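Local coordinates for protein sorbitol dehydrogenase (Gluconobacter oxydans, PDB 5ITG) that probably oxidises D-sorbitol to L-sorbose with a nicotinamide cofactor, as a dehydrogenase of the mannitol dehydrogenase family, at residues Y82-T87 with L255-F260. Numbering follows the deposited sequence.
Sequences YSLTET and LVAEDF
Leu255 turns its CG between its own N and carbonyl carbon (chi1 76°), which carries CD2 over to the strand 82-87. There CD2 of Leu255 meets the ring of Tyr82 at its edge, near the ring plane, 3.5 Å from Tyr82 CD2. Leu84 sets CG anti to its backbone N (chi1 171°), and this brings its CD1 back over Leu255 CG at 3.7 Å and to 4.3 Å from Ala257 CB. Leu84, Glu86, Leu255 and Ala257 share one face of the sheet. Helices 35-39 and 41-46 cover it, and Arg38 of the first takes a hydrogen bond from Tyr82 OH on its backbone O and makes a cation-pi contact with the ring. The two strands run parallel, and segment 255-258 extends the sheet beyond 82-87, whose other side pairs antiparallel with strand 93-106. Both lie in the Rossmann domain of the mannitol dehydrogenase family. Parallel bonding is regular along most of the pair. Thr85 N gives a nearly straight bond to Leu255 O (3.0 Å), and Ala257 N answers to Thr85 O at 2.9 Å. Thr87 N then reaches Ala257 O. The ladder ends less evenly: Asp259 N bonds to Thr87 O from well above the carbonyl plane, with an N-H...O angle of 139°. On the opposite face, Thr85 CB meets Val256 CG2, which also lies 3.7 Å from Thr87 OG1. A water gives hydrogen bonds to Ser83 OG and Leu255 O and makes one with Thr85 OG1, tying the strands on this side. Other polar ends have partners beyond the pair: Ser83 OG bonds to Asp251, Thr87 OG1 to Ser93 OG, and salt bridges join Glu86 with Arg230 and Glu258 with Arg360.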
loop_
_atom_site.group_PDB
_atom_site.type_symbol
_atom_site.label_atom_id
_atom_site.label_comp_id
_atom_site.label_asym_id
_atom_site.label_seq_id
_atom_site.Cartn_x
_atom_site.Cartn_y
_atom_site.Cartn_z
ATOM N N TYR A 82 -16.178 -2.496 -14.840
ATOM C CA TYR A 82 -15.171 -1.487 -15.159
ATOM C C TYR A 82 -13.975 -2.157 -15.817
ATOM O O TYR A 82 -13.796 -3.372 -15.704
ATOM C CB TYR A 82 -14.721 -0.729 -13.904
ATOM C CG TYR A 82 -14.107 -1.601 -12.841
ATOM C CD1 TYR A 82 -14.906 -2.276 -11.920
ATOM C CD2 TYR A 82 -12.726 -1.770 -12.765
ATOM C CE1 TYR A 82 -14.343 -3.102 -10.943
ATOM C CE2 TYR A 82 -12.154 -2.592 -11.797
ATOM C CZ TYR A 82 -12.969 -3.254 -10.889
ATOM O OH TYR A 82 -12.409 -4.072 -9.934
ATOM N N SER A 83 -13.162 -1.378 -16.517
ATOM C CA SER A 83 -12.005 -1.952 -17.185
ATOM C C SER A 83 -10.718 -1.710 -16.417
ATOM O O SER A 83 -10.505 -0.647 -15.839
ATOM C CB SER A 83 -11.857 -1.391 -18.600
ATOM O OG SER A 83 -11.513 -0.022 -18.571
ATOM N N LEU A 84 -9.863 -2.718 -16.419
ATOM C CA LEU A 84 -8.587 -2.628 -15.742
ATOM C C LEU A 84 -7.485 -2.922 -16.734
ATOM O O LEU A 84 -7.402 -4.025 -17.272
ATOM C CB LEU A 84 -8.508 -3.630 -14.584
ATOM C CG LEU A 84 -7.119 -3.765 -13.939
ATOM C CD1 LEU A 84 -6.656 -2.408 -13.421
ATOM C CD2 LEU A 84 -7.172 -4.784 -12.799
ATOM N N THR A 85 -6.656 -1.919 -16.994
ATOM C CA THR A 85 -5.528 -2.079 -17.895
ATOM C C THR A 85 -4.330 -2.409 -17.007
ATOM O O THR A 85 -4.139 -1.783 -15.964
ATOM C CB THR A 85 -5.238 -0.779 -18.668
ATOM O OG1 THR A 85 -6.385 -0.420 -19.447
ATOM C CG2 THR A 85 -4.038 -0.960 -19.597
ATOM N N GLU A 86 -3.553 -3.411 -17.410
ATOM C CA GLU A 86 -2.360 -3.820 -16.675
ATOM C C GLU A 86 -1.157 -3.586 -17.584
ATOM O O GLU A 86 -1.057 -4.176 -18.658
ATOM C CB GLU A 86 -2.469 -5.293 -16.291
ATOM C CG GLU A 86 -3.527 -5.546 -15.230
ATOM C CD GLU A 86 -3.858 -7.013 -15.061
ATOM O OE1 GLU A 86 -4.670 -7.535 -15.855
ATOM O OE2 GLU A 86 -3.305 -7.646 -14.138
ATOM N N THR A 87 -0.251 -2.717 -17.151
ATOM C CA THR A 87 0.924 -2.372 -17.948
ATOM C C THR A 87 2.240 -2.905 -17.391
ATOM O O THR A 87 2.604 -2.615 -16.255
ATOM C CB THR A 87 1.031 -0.851 -18.093
ATOM O OG1 THR A 87 -0.202 -0.344 -18.621
ATOM C CG2 THR A 87 2.175 -0.480 -19.027
ATOM N N LEU A 255 -9.267 2.302 -15.076
ATOM C CA LEU A 255 -8.102 2.447 -14.216
ATOM C C LEU A 255 -6.984 1.573 -14.766
ATOM O O LEU A 255 -7.219 0.678 -15.592
ATOM C CB LEU A 255 -8.424 2.077 -12.758
ATOM C CG LEU A 255 -8.568 0.617 -12.327
ATOM C CD1 LEU A 255 -8.735 0.566 -10.815
ATOM C CD2 LEU A 255 -9.751 -0.030 -13.020
ATOM N N VAL A 256 -5.767 1.845 -14.312
ATOM C CA VAL A 256 -4.600 1.115 -14.774
ATOM C C VAL A 256 -3.690 0.775 -13.594
ATOM O O VAL A 256 -3.647 1.492 -12.603
ATOM C CB VAL A 256 -3.837 1.962 -15.829
ATOM C CG1 VAL A 256 -3.519 3.335 -15.264
ATOM C CG2 VAL A 256 -2.571 1.252 -16.274
ATOM N N ALA A 257 -2.982 -0.340 -13.704
ATOM C CA ALA A 257 -2.078 -0.771 -12.644
ATOM C C ALA A 257 -0.892 -1.467 -13.287
ATOM O O ALA A 257 -0.963 -1.863 -14.451
ATOM C CB ALA A 257 -2.795 -1.731 -11.700
ATOM N N GLU A 258 0.198 -1.606 -12.532
ATOM C CA GLU A 258 1.381 -2.287 -13.047
ATOM C C GLU A 258 1.014 -3.764 -13.124
ATOM O O GLU A 258 0.107 -4.221 -12.419
ATOM C CB GLU A 258 2.578 -2.088 -12.102
ATOM C CG GLU A 258 2.407 -2.721 -10.729
ATOM C CD GLU A 258 3.598 -2.482 -9.811
ATOM O OE1 GLU A 258 4.741 -2.392 -10.311
ATOM O OE2 GLU A 258 3.392 -2.403 -8.581
ATOM N N ASP A 259 1.697 -4.511 -13.979
ATOM C CA ASP A 259 1.404 -5.928 -14.100
ATOM C C ASP A 259 1.746 -6.656 -12.800
ATOM O O ASP A 259 1.078 -7.625 -12.438
ATOM C CB ASP A 259 2.173 -6.539 -15.283
ATOM C CG ASP A 259 3.670 -6.480 -15.103
ATOM O OD1 ASP A 259 4.180 -5.429 -14.668
ATOM O OD2 ASP A 259 4.343 -7.488 -15.418
ATOM N N PHE A 260 2.773 -6.183 -12.094
ATOM C CA PHE A 260 3.175 -6.800 -10.825
ATOM C C PHE A 260 2.078 -6.657 -9.781
ATOM O O PHE A 260 1.407 -5.632 -9.710
ATOM C CB PHE A 260 4.438 -6.147 -10.259
ATOM C CG PHE A 260 4.817 -6.662 -8.890
ATOM C CD1 PHE A 260 5.643 -7.777 -8.752
ATOM C CD2 PHE A 260 4.304 -6.061 -7.738
ATOM C CE1 PHE A 260 5.955 -8.290 -7.487
ATOM C CE2 PHE A 260 4.612 -6.568 -6.464
ATOM C CZ PHE A 260 5.438 -7.684 -6.343
HETATM O O HOH W 1 -8.735 0.565 -18.149
#